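Local coordinates for protein putative phosphomethylpyrimidine kinase (Bacteroides thetaiotaomicron, PDB 3MBH) that probably phosphorylates pyridoxal with ATP as a pyridoxal kinase of the ribokinase clan, and binds pyridoxal, at residues V189-V198 with K210-A218; I143-L154 with L167-K177. All blocks are in the same frame, centred on the assembly; numbering follows the deposited sequence. Where two conformers were deposited one is given.

Interaction 2 comes first along the chain and is complete before interaction 1 opens; their centres lie 18 Å apart, and their nearest atoms, about 6 Å apart, do not touch. Residues 143-154 with 167-177 pack helix 147-154 against helix 164-176, whereas residues 189-198 with 210-218 pair the antiparallel strands 195-202 and 207-213. The central mixed sheet joins them: strand 142-143 runs parallel to strand 181-189, which in turn lies beside strand 195-202. One contact thus builds part of the helical layer and the other the antiparallel part of the sheet in a ribokinase-like core. Both stand off the bound pyridoxal, the side chains of Pro145 and Pro217 lying about 12 and 11 Å from it.

Interaction 1. Residues V189-V198 with K210-A218; sequences VHDEPHKTSV and KVTCPYLPA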
loop_
_atom_site.group_PDB
_atom_site.type_symbol
_atom_site.label_atom_id
_atom_site.label_comp_id
_atom_site.label_asym_id
_atom_site.label_seq_id
_atom_site.Cartn_x
_atom_site.Cartn_y
_atom_site.Cartn_z
ATOM N N VAL A 189 -12.330 -33.403 -6.307
ATOM C CA VAL A 189 -13.387 -33.257 -5.346
ATOM C C VAL A 189 -14.580 -34.023 -5.887
ATOM O O VAL A 189 -15.043 -33.792 -7.011
ATOM C CB VAL A 189 -13.732 -31.795 -5.114
ATOM C CG1 VAL A 189 -14.927 -31.660 -4.103
ATOM C CG2 VAL A 189 -12.494 -31.043 -4.652
ATOM N N HIS A 190 -15.057 -34.956 -5.081
ATOM C CA HIS A 190 -16.219 -35.756 -5.448
ATOM C C HIS A 190 -17.424 -34.872 -5.821
ATOM O O HIS A 190 -17.822 -33.971 -5.043
ATOM C CB HIS A 190 -16.597 -36.686 -4.289
ATOM C CG HIS A 190 -17.623 -37.697 -4.662
ATOM N ND1 HIS A 190 -17.414 -38.618 -5.669
ATOM C CD2 HIS A 190 -18.880 -37.908 -4.205
ATOM C CE1 HIS A 190 -18.493 -39.372 -5.798
ATOM N NE2 HIS A 190 -19.395 -38.959 -4.921
ATOM N N ASP A 191 -17.977 -35.097 -7.017
ATOM C CA ASP A 191 -19.173 -34.367 -7.480
ATOM C C ASP A 191 -18.933 -32.886 -7.669
ATOM O O ASP A 191 -19.878 -32.115 -7.733
ATOM C CB ASP A 191 -20.358 -34.523 -6.495
ATOM C CG ASP A 191 -21.107 -35.813 -6.670
ATOM O OD1 ASP A 191 -20.516 -36.821 -7.139
ATOM O OD2 ASP A 191 -22.317 -35.811 -6.318
ATOM N N GLU A 192 -17.681 -32.474 -7.724
ATOM C CA GLU A 192 -17.366 -31.085 -7.974
ATOM C C GLU A 192 -16.134 -31.084 -8.828
ATOM O O GLU A 192 -15.011 -31.022 -8.321
ATOM C CB GLU A 192 -17.140 -30.348 -6.688
ATOM C CG GLU A 192 -18.400 -30.140 -5.900
ATOM C CD GLU A 192 -18.187 -29.093 -4.863
ATOM O OE1 GLU A 192 -17.410 -29.375 -3.914
ATOM O OE2 GLU A 192 -18.736 -27.978 -5.021
ATOM N N PRO A 193 -16.346 -31.185 -10.139
ATOM C CA PRO A 193 -15.265 -31.292 -11.109
ATOM C C PRO A 193 -14.590 -29.966 -11.472
ATOM O O PRO A 193 -13.591 -29.981 -12.175
ATOM C CB PRO A 193 -15.962 -31.901 -12.334
ATOM C CG PRO A 193 -17.376 -31.450 -12.221
ATOM C CD PRO A 193 -17.680 -31.191 -10.782
ATOM N N HIS A 194 -15.120 -28.845 -11.006
ATOM C CA HIS A 194 -14.464 -27.560 -11.221
ATOM C C HIS A 194 -13.532 -27.228 -10.054
ATOM O O HIS A 194 -12.954 -26.143 -10.003
ATOM C CB HIS A 194 -15.496 -26.443 -11.401
ATOM C CG HIS A 194 -16.579 -26.761 -12.395
ATOM N ND1 HIS A 194 -16.558 -26.300 -13.697
ATOM C CD2 HIS A 194 -17.724 -27.474 -12.269
ATOM C CE1 HIS A 194 -17.637 -26.723 -14.329
ATOM N NE2 HIS A 194 -18.361 -27.438 -13.486
ATOM N N LYS A 195 -13.378 -28.171 -9.126
ATOM C CA LYS A 195 -12.624 -27.923 -7.909
ATOM C C LYS A 195 -11.494 -28.888 -7.678
ATOM O O LYS A 195 -11.497 -30.008 -8.142
ATOM C CB LYS A 195 -13.561 -27.925 -6.689
ATOM C CG LYS A 195 -14.613 -26.815 -6.746
ATOM C CD LYS A 195 -15.363 -26.712 -5.442
ATOM C CE LYS A 195 -16.367 -25.563 -5.500
ATOM N NZ LYS A 195 -17.164 -25.495 -4.256
ATOM N N THR A 196 -10.567 -28.404 -6.873
ATOM C CA THR A 196 -9.426 -29.111 -6.427
ATOM C C THR A 196 -9.358 -28.980 -4.890
ATOM O O THR A 196 -9.895 -28.001 -4.314
ATOM C CB THR A 196 -8.149 -28.521 -7.117
ATOM O OG1 THR A 196 -7.087 -29.415 -6.956
ATOM C CG2 THR A 196 -7.726 -27.198 -6.513
ATOM N N SER A 197 -8.768 -29.981 -4.241
ATOM C CA SER A 197 -8.405 -29.888 -2.819
ATOM C C SER A 197 -6.909 -30.117 -2.594
ATOM O O SER A 197 -6.210 -30.688 -3.442
ATOM C CB SER A 197 -9.244 -30.821 -1.949
ATOM O OG SER A 197 -9.366 -32.089 -2.562
ATOM N N VAL A 198 -6.436 -29.588 -1.463
ATOM C CA VAL A 198 -5.096 -29.777 -0.988
ATOM C C VAL A 198 -5.249 -30.374 0.412
ATOM O O VAL A 198 -6.110 -29.944 1.201
ATOM C CB VAL A 198 -4.309 -28.448 -0.917
ATOM C CG1 VAL A 198 -2.921 -28.657 -0.265
ATOM C CG2 VAL A 198 -4.163 -27.772 -2.332
ATOM N N LYS A 210 -7.240 -29.687 5.334
ATOM C CA LYS A 210 -7.745 -29.717 3.987
ATOM C C LYS A 210 -8.221 -28.323 3.536
ATOM O O LYS A 210 -8.811 -27.557 4.316
ATOM C CB LYS A 210 -8.905 -30.710 3.941
ATOM C CG LYS A 210 -9.677 -30.808 2.613
ATOM C CD LYS A 210 -10.803 -31.858 2.747
ATOM C CE LYS A 210 -11.704 -31.982 1.523
ATOM N NZ LYS A 210 -12.747 -33.090 1.691
ATOM N N VAL A 211 -8.021 -28.012 2.278
ATOM C CA VAL A 211 -8.572 -26.784 1.720
ATOM C C VAL A 211 -9.090 -27.095 0.327
ATOM O O VAL A 211 -8.474 -27.853 -0.390
ATOM C CB VAL A 211 -7.522 -25.658 1.758
ATOM C CG1 VAL A 211 -6.289 -26.022 0.984
ATOM C CG2 VAL A 211 -8.102 -24.346 1.310
ATOM N N THR A 212 -10.260 -26.591 -0.017
ATOM C CA THR A 212 -10.882 -26.865 -1.303
ATOM C C THR A 212 -10.923 -25.561 -2.053
ATOM O O THR A 212 -11.313 -24.565 -1.478
ATOM C CB THR A 212 -12.327 -27.420 -1.131
ATOM O OG1 THR A 212 -12.235 -28.720 -0.545
ATOM C CG2 THR A 212 -13.078 -27.573 -2.513
ATOM N N CYS A 213 -10.586 -25.588 -3.330
ATOM C CA CYS A 213 -10.549 -24.366 -4.102
ATOM C C CYS A 213 -11.175 -24.542 -5.454
ATOM O O CYS A 213 -11.178 -25.654 -6.006
ATOM C CB CYS A 213 -9.115 -23.930 -4.268
ATOM S SG CYS A 213 -8.348 -23.627 -2.660
ATOM N N PRO A 214 -11.701 -23.440 -6.003
ATOM C CA PRO A 214 -12.357 -23.563 -7.287
ATOM C C PRO A 214 -11.383 -23.236 -8.403
ATOM O O PRO A 214 -11.472 -22.176 -9.050
ATOM C CB PRO A 214 -13.487 -22.545 -7.195
ATOM C CG PRO A 214 -12.873 -21.433 -6.352
ATOM C CD PRO A 214 -11.894 -22.090 -5.439
ATOM N N TYR A 215 -10.423 -24.127 -8.568
ATOM C CA TYR A 215 -9.516 -24.060 -9.695
ATOM C C TYR A 215 -8.936 -25.426 -9.942
ATOM O O TYR A 215 -8.974 -26.314 -9.077
ATOM C CB TYR A 215 -8.439 -22.991 -9.531
ATOM C CG TYR A 215 -7.407 -23.233 -8.428
ATOM C CD1 TYR A 215 -6.320 -24.054 -8.640
ATOM C CD2 TYR A 215 -7.511 -22.597 -7.193
ATOM C CE1 TYR A 215 -5.351 -24.254 -7.636
ATOM C CE2 TYR A 215 -6.540 -22.786 -6.180
ATOM C CZ TYR A 215 -5.470 -23.636 -6.415
ATOM O OH TYR A 215 -4.549 -23.865 -5.425
ATOM N N LEU A 216 -8.447 -25.588 -11.161
ATOM C CA LEU A 216 -7.880 -26.838 -11.615
ATOM C C LEU A 216 -6.407 -26.569 -11.982
ATOM O O LEU A 216 -6.117 -26.127 -13.098
ATOM C CB LEU A 216 -8.684 -27.328 -12.820
ATOM C CG LEU A 216 -10.155 -27.642 -12.519
ATOM C CD1 LEU A 216 -10.975 -27.975 -13.830
ATOM C CD2 LEU A 216 -10.294 -28.796 -11.469
ATOM N N PRO A 217 -5.475 -26.861 -11.054
ATOM C CA PRO A 217 -4.078 -26.470 -11.191
ATOM C C PRO A 217 -3.376 -27.139 -12.353
ATOM O O PRO A 217 -2.475 -26.544 -12.950
ATOM C CB PRO A 217 -3.440 -26.922 -9.860
ATOM C CG PRO A 217 -4.370 -27.932 -9.327
ATOM C CD PRO A 217 -5.726 -27.532 -9.774
ATOM N N ALA A 218 -3.842 -28.325 -12.695
ATOM C CA ALA A 218 -3.252 -29.150 -13.750
ATOM C C ALA A 218 -3.447 -28.503 -15.117
ATOM O O ALA A 218 -2.714 -28.788 -16.024
ATOM C CB ALA A 218 -3.892 -30.526 -13.749
#
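This is an antiparallel beta-hairpin pairing between strands 195-202 and 207-213, in the part of the central sheet that follows its parallel strands. Two hydrogen-bonded pairs hold it, Thr196 with Cys213 and Val198 with Val211, each closed by two backbone bonds. The shortest runs from Cys213 N to Thr196 O at 2.7 Å and is nearly straight. Ser197 and Thr212 form the non-hydrogen-bonded pair between them, their CA atoms 4.2 Å apart.

Beyond Cys213 the chain bends through an inverse gamma turn centred on Pro214, and Tyr215 comes to lie beside Thr196. The Thr196 methyl CG2, held between its backbone N and carbonyl carbon with OG1 anti to N (chi1 -165°), sits over one face of the Tyr215 ring, 4.1 Å from the centroid: a CH-pi contact. Pro217 CD lies 3.7 Å from Thr196 OG1. On the face of Ser197 and Thr212, the extended Lys195 chain crosses the Thr212 side chain at about a right angle, with Lys195 CD 3.8 Å from Thr212 CG2. Its ammonium NZ ends 3.0 Å from Glu192 OE2, a salt bridge across the type I turn from Glu192 to Lys195. Replacing Lys195 with an alanine would probably leave the Glu192 carboxylate without this charge partner and the Thr212 methyl less covered. Near the turn, Leu216 CD2 lies 3.6 Å from Pro193 O.

Strand 181-189 flanks strand 195-202, where Val187 O accepts from Ser197 OG, and strand 288-290 borders strand 207-213. Helix 241-257 packs on Cys213 and Tyr215, while His194 at the corner, modelled in two conformers, can pack on Ile291 of the second subunit.

Interaction 2. Residues I143-L154 with L167-K177; sequences ITPNLTELFYLL and LKEYLRLLSDK
Leu174 pushes its two methyls against helix 147-154, CD1 meeting Leu150 CD1 at a tight 3.3 Å and CD2 meeting Leu154 CD2 at 3.5 Å. Its CG stands anti to the carbonyl carbon (chi1 -74°), and the branch spreads between these two leucines, one helical turn apart. Ile143 and Pro145, from the strand end and the loop before the helix, approach CD1 more loosely.

One turn earlier, Tyr170 continues the seam. Leu150 CD2 lies 3.6 Å from Tyr170 CD2, while Leu154 CD1 reaches Tyr170 CD1 at 3.7 Å; both leucine side chains cross the tyrosine at about a right angle. The ring of Phe151 turns its edge toward the face of Tyr170 in a T-shaped pair, with centroids 5.2 Å apart and planes at 78°. Leu150 CD2 also sits over the centre of one Phe151 face, so this methyl touches both rings.

The axes of segments 147-154 and 167-176 approach to 11.1 Å at an angle of 56°. Helix 147-154 starts with a capping box, Asn146 OD1 accepting from Glu149 N and Glu149 OE1 from Asn146 N.

Across the interface the grip is made by leucine methyls and aromatic rings, and the hydroxyl of Tyr170 is satisfied by Ser162 OG; cohesion here therefore rests on close, largely apolar packing, with polar groups pairing inside residues 143-154, as in the capping box, or with outside partners such as Ser162.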
loop_
_atom_site.group_PDB
_atom_site.type_symbol
_atom_site.label_atom_id
_atom_site.label_comp_id
_atom_site.label_asym_id
_atom_site.label_seq_id
_atom_site.Cartn_x
_atom_site.Cartn_y
_atom_site.Cartn_z
ATOM N N ILE A 143 7.493 -31.754 1.874
ATOM C CA ILE A 143 7.310 -32.157 0.496
ATOM C C ILE A 143 5.921 -31.830 -0.031
ATOM O O ILE A 143 4.950 -31.829 0.712
ATOM C CB ILE A 143 7.614 -33.678 0.249
ATOM C CG1 ILE A 143 6.662 -34.579 1.059
ATOM C CG2 ILE A 143 9.094 -34.030 0.572
ATOM C CD1 ILE A 143 6.781 -36.105 0.648
ATOM N N THR A 144 5.835 -31.544 -1.319
ATOM C CA THR A 144 4.611 -31.054 -1.898
ATOM C C THR A 144 4.160 -31.841 -3.182
ATOM O O THR A 144 3.849 -31.250 -4.211
ATOM C CB THR A 144 4.752 -29.580 -2.229
ATOM O OG1 THR A 144 5.871 -29.368 -3.100
ATOM C CG2 THR A 144 4.945 -28.721 -0.901
ATOM N N PRO A 145 4.100 -33.167 -3.109
ATOM C CA PRO A 145 3.588 -33.903 -4.272
ATOM C C PRO A 145 2.164 -33.555 -4.682
ATOM O O PRO A 145 1.307 -33.364 -3.803
ATOM C CB PRO A 145 3.514 -35.317 -3.783
ATOM C CG PRO A 145 3.491 -35.205 -2.262
ATOM C CD PRO A 145 4.204 -33.987 -1.903
ATOM N N ASN A 146 1.900 -33.578 -5.990
ATOM C CA ASN A 146 0.538 -33.653 -6.482
ATOM C C ASN A 146 0.047 -35.080 -6.390
ATOM O O ASN A 146 0.821 -35.981 -6.084
ATOM C CB ASN A 146 0.367 -33.066 -7.889
ATOM C CG ASN A 146 1.161 -33.782 -8.954
ATOM O OD1 ASN A 146 1.338 -35.017 -8.914
ATOM N ND2 ASN A 146 1.609 -33.016 -9.962
ATOM N N LEU A 147 -1.230 -35.311 -6.682
ATOM C CA LEU A 147 -1.794 -36.650 -6.490
ATOM C C LEU A 147 -1.063 -37.719 -7.329
ATOM O O LEU A 147 -0.780 -38.857 -6.865
ATOM C CB LEU A 147 -3.308 -36.645 -6.788
ATOM C CG LEU A 147 -4.023 -37.904 -6.331
ATOM C CD1 LEU A 147 -3.903 -37.995 -4.830
ATOM C CD2 LEU A 147 -5.458 -37.893 -6.797
ATOM N N THR A 148 -0.713 -37.347 -8.556
ATOM C CA THR A 148 0.038 -38.227 -9.433
ATOM C C THR A 148 1.362 -38.651 -8.803
ATOM O O THR A 148 1.685 -39.839 -8.748
ATOM C CB THR A 148 0.333 -37.539 -10.776
ATOM O OG1 THR A 148 -0.900 -37.212 -11.431
ATOM C CG2 THR A 148 1.169 -38.461 -11.698
ATOM N N GLU A 149 2.107 -37.660 -8.353
ATOM C CA GLU A 149 3.409 -37.841 -7.755
ATOM C C GLU A 149 3.282 -38.643 -6.465
ATOM O O GLU A 149 4.147 -39.471 -6.161
ATOM C CB GLU A 149 4.071 -36.487 -7.524
ATOM C CG GLU A 149 4.433 -35.833 -8.806
ATOM C CD GLU A 149 4.663 -34.337 -8.732
ATOM O OE1 GLU A 149 4.283 -33.663 -7.729
ATOM O OE2 GLU A 149 5.274 -33.859 -9.699
ATOM N N LEU A 150 2.171 -38.483 -5.756
ATOM C CA LEU A 150 1.951 -39.250 -4.537
ATOM C C LEU A 150 1.938 -40.737 -4.823
ATOM O O LEU A 150 2.549 -41.542 -4.097
ATOM C CB LEU A 150 0.625 -38.886 -3.858
ATOM C CG LEU A 150 0.196 -39.912 -2.773
ATOM C CD1 LEU A 150 0.812 -39.554 -1.469
ATOM C CD2 LEU A 150 -1.235 -39.977 -2.678
ATOM N N PHE A 151 1.190 -41.129 -5.839
ATOM C CA PHE A 151 1.084 -42.560 -6.106
ATOM C C PHE A 151 2.410 -43.106 -6.682
ATOM O O PHE A 151 2.817 -44.206 -6.325
ATOM C CB PHE A 151 -0.118 -42.845 -6.991
ATOM C CG PHE A 151 -1.427 -42.702 -6.270
ATOM C CD1 PHE A 151 -1.777 -43.596 -5.272
ATOM C CD2 PHE A 151 -2.289 -41.686 -6.568
ATOM C CE1 PHE A 151 -2.954 -43.459 -4.592
ATOM C CE2 PHE A 151 -3.497 -41.542 -5.881
ATOM C CZ PHE A 151 -3.814 -42.418 -4.902
ATOM N N TYR A 152 3.126 -42.314 -7.485
ATOM C CA TYR A 152 4.478 -42.718 -7.925
ATOM C C TYR A 152 5.427 -42.902 -6.724
ATOM O O TYR A 152 6.136 -43.893 -6.634
ATOM C CB TYR A 152 5.051 -41.720 -8.925
ATOM C CG TYR A 152 4.559 -41.980 -10.340
ATOM C CD1 TYR A 152 4.866 -43.181 -11.003
ATOM C CD2 TYR A 152 3.784 -41.042 -11.020
ATOM C CE1 TYR A 152 4.401 -43.401 -12.316
ATOM C CE2 TYR A 152 3.303 -41.274 -12.289
ATOM C CZ TYR A 152 3.611 -42.448 -12.927
ATOM O OH TYR A 152 3.148 -42.639 -14.211
ATOM N N LEU A 153 5.374 -41.994 -5.757
ATOM C CA LEU A 153 6.223 -42.098 -4.572
ATOM C C LEU A 153 5.866 -43.314 -3.716
ATOM O O LEU A 153 6.762 -43.987 -3.225
ATOM C CB LEU A 153 6.165 -40.848 -3.723
ATOM C CG LEU A 153 6.832 -39.626 -4.332
ATOM C CD1 LEU A 153 6.485 -38.334 -3.629
ATOM C CD2 LEU A 153 8.348 -39.861 -4.384
ATOM N N LEU A 154 4.573 -43.602 -3.551
ATOM C CA LEU A 154 4.147 -44.760 -2.773
ATOM C C LEU A 154 4.209 -46.092 -3.564
ATOM O O LEU A 154 3.986 -47.146 -2.987
ATOM C CB LEU A 154 2.742 -44.522 -2.246
ATOM C CG LEU A 154 2.594 -43.414 -1.207
ATOM C CD1 LEU A 154 1.168 -43.307 -0.757
ATOM C CD2 LEU A 154 3.490 -43.663 -0.008
ATOM N N LEU A 167 -6.632 -40.444 2.188
ATOM C CA LEU A 167 -5.638 -39.390 2.021
ATOM C C LEU A 167 -4.881 -39.155 3.307
ATOM O O LEU A 167 -3.680 -38.948 3.254
ATOM C CB LEU A 167 -6.247 -38.098 1.469
ATOM C CG LEU A 167 -6.647 -38.365 0.013
ATOM C CD1 LEU A 167 -7.940 -37.709 -0.314
ATOM C CD2 LEU A 167 -5.570 -37.943 -0.952
ATOM N N LYS A 168 -5.555 -39.233 4.456
ATOM C CA LYS A 168 -4.857 -39.122 5.750
ATOM C C LYS A 168 -3.790 -40.209 5.920
ATOM O O LYS A 168 -2.670 -39.944 6.374
ATOM C CB LYS A 168 -5.856 -39.156 6.915
ATOM C CG LYS A 168 -6.680 -37.865 7.047
ATOM C CD LYS A 168 -7.706 -37.877 8.182
ATOM C CE LYS A 168 -7.111 -37.578 9.562
ATOM N NZ LYS A 168 -8.127 -37.680 10.739
ATOM N N GLU A 169 -4.143 -41.444 5.543
ATOM C CA GLU A 169 -3.196 -42.564 5.576
ATOM C C GLU A 169 -2.040 -42.307 4.617
ATOM O O GLU A 169 -0.910 -42.524 4.981
ATOM C CB GLU A 169 -3.879 -43.913 5.264
ATOM C CG GLU A 169 -3.567 -45.103 6.250
ATOM C CD GLU A 169 -2.051 -45.418 6.442
ATOM O OE1 GLU A 169 -1.317 -44.549 7.013
ATOM O OE2 GLU A 169 -1.592 -46.544 6.046
ATOM N N TYR A 170 -2.280 -41.820 3.402
ATOM C CA TYR A 170 -1.140 -41.552 2.515
ATOM C C TYR A 170 -0.192 -40.491 3.118
ATOM O O TYR A 170 1.031 -40.581 3.017
ATOM C CB TYR A 170 -1.601 -41.053 1.153
ATOM C CG TYR A 170 -2.567 -41.912 0.375
ATOM C CD1 TYR A 170 -2.385 -43.283 0.247
ATOM C CD2 TYR A 170 -3.625 -41.320 -0.324
ATOM C CE1 TYR A 170 -3.283 -44.060 -0.514
ATOM C CE2 TYR A 170 -4.531 -42.096 -1.075
ATOM C CZ TYR A 170 -4.356 -43.457 -1.164
ATOM O OH TYR A 170 -5.262 -44.195 -1.929
ATOM N N LEU A 171 -0.775 -39.459 3.719
ATOM C CA LEU A 171 0.014 -38.358 4.340
ATOM C C LEU A 171 0.954 -38.934 5.415
ATOM O O LEU A 171 2.133 -38.646 5.456
ATOM C CB LEU A 171 -0.921 -37.295 4.921
ATOM C CG LEU A 171 -1.600 -36.361 3.905
ATOM C CD1 LEU A 171 -2.736 -35.715 4.596
ATOM C CD2 LEU A 171 -0.640 -35.264 3.324
ATOM N N ARG A 172 0.388 -39.767 6.266
ATOM C CA ARG A 172 1.144 -40.385 7.324
ATOM C C ARG A 172 2.249 -41.326 6.786
ATOM O O ARG A 172 3.353 -41.335 7.333
ATOM C CB ARG A 172 0.160 -41.092 8.261
ATOM C CG ARG A 172 0.774 -41.869 9.374
ATOM C CD ARG A 172 1.661 -40.998 10.211
ATOM N NE ARG A 172 2.017 -41.671 11.447
ATOM C CZ ARG A 172 2.644 -41.075 12.450
ATOM N NH1 ARG A 172 3.032 -39.803 12.331
ATOM N NH2 ARG A 172 2.917 -41.761 13.552
ATOM N N LEU A 173 1.963 -42.096 5.726
ATOM C CA LEU A 173 2.949 -43.041 5.154
ATOM C C LEU A 173 4.133 -42.272 4.600
ATOM O O LEU A 173 5.275 -42.662 4.793
ATOM C CB LEU A 173 2.380 -43.862 3.998
ATOM C CG LEU A 173 1.445 -45.024 4.248
ATOM C CD1 LEU A 173 1.068 -45.621 2.884
ATOM C CD2 LEU A 173 2.054 -46.120 5.168
ATOM N N LEU A 174 3.850 -41.174 3.902
ATOM C CA LEU A 174 4.890 -40.314 3.422
ATOM C C LEU A 174 5.667 -39.625 4.560
ATOM O O LEU A 174 6.891 -39.508 4.490
ATOM C CB LEU A 174 4.334 -39.306 2.401
ATOM C CG LEU A 174 3.969 -39.822 0.991
ATOM C CD1 LEU A 174 3.470 -38.612 0.178
ATOM C CD2 LEU A 174 5.122 -40.533 0.312
ATOM N N SER A 175 4.985 -39.198 5.624
ATOM C CA SER A 175 5.702 -38.561 6.746
ATOM C C SER A 175 6.610 -39.564 7.468
ATOM O O SER A 175 7.690 -39.226 7.918
ATOM C CB SER A 175 4.752 -37.981 7.753
ATOM O OG SER A 175 5.487 -37.415 8.813
ATOM N N ASP A 176 6.174 -40.803 7.534
ATOM C CA ASP A 176 7.010 -41.873 8.109
ATOM C C ASP A 176 8.338 -42.023 7.378
ATOM O O ASP A 176 9.305 -42.445 7.962
ATOM C CB ASP A 176 6.251 -43.179 8.105
ATOM C CG ASP A 176 5.131 -43.209 9.156
ATOM O OD1 ASP A 176 5.052 -42.341 10.055
ATOM O OD2 ASP A 176 4.306 -44.123 9.061
ATOM N N LYS A 177 8.408 -41.592 6.122
ATOM C CA LYS A 177 9.630 -41.732 5.377
ATOM C C LYS A 177 10.659 -40.672 5.655
ATOM O O LYS A 177 11.789 -40.799 5.188
ATOM C CB LYS A 177 9.303 -41.822 3.892
ATOM C CG LYS A 177 8.966 -43.244 3.530
ATOM C CD LYS A 177 8.033 -43.371 2.382
ATOM C CE LYS A 177 7.541 -44.844 2.369
ATOM N NZ LYS A 177 7.143 -45.287 1.010
#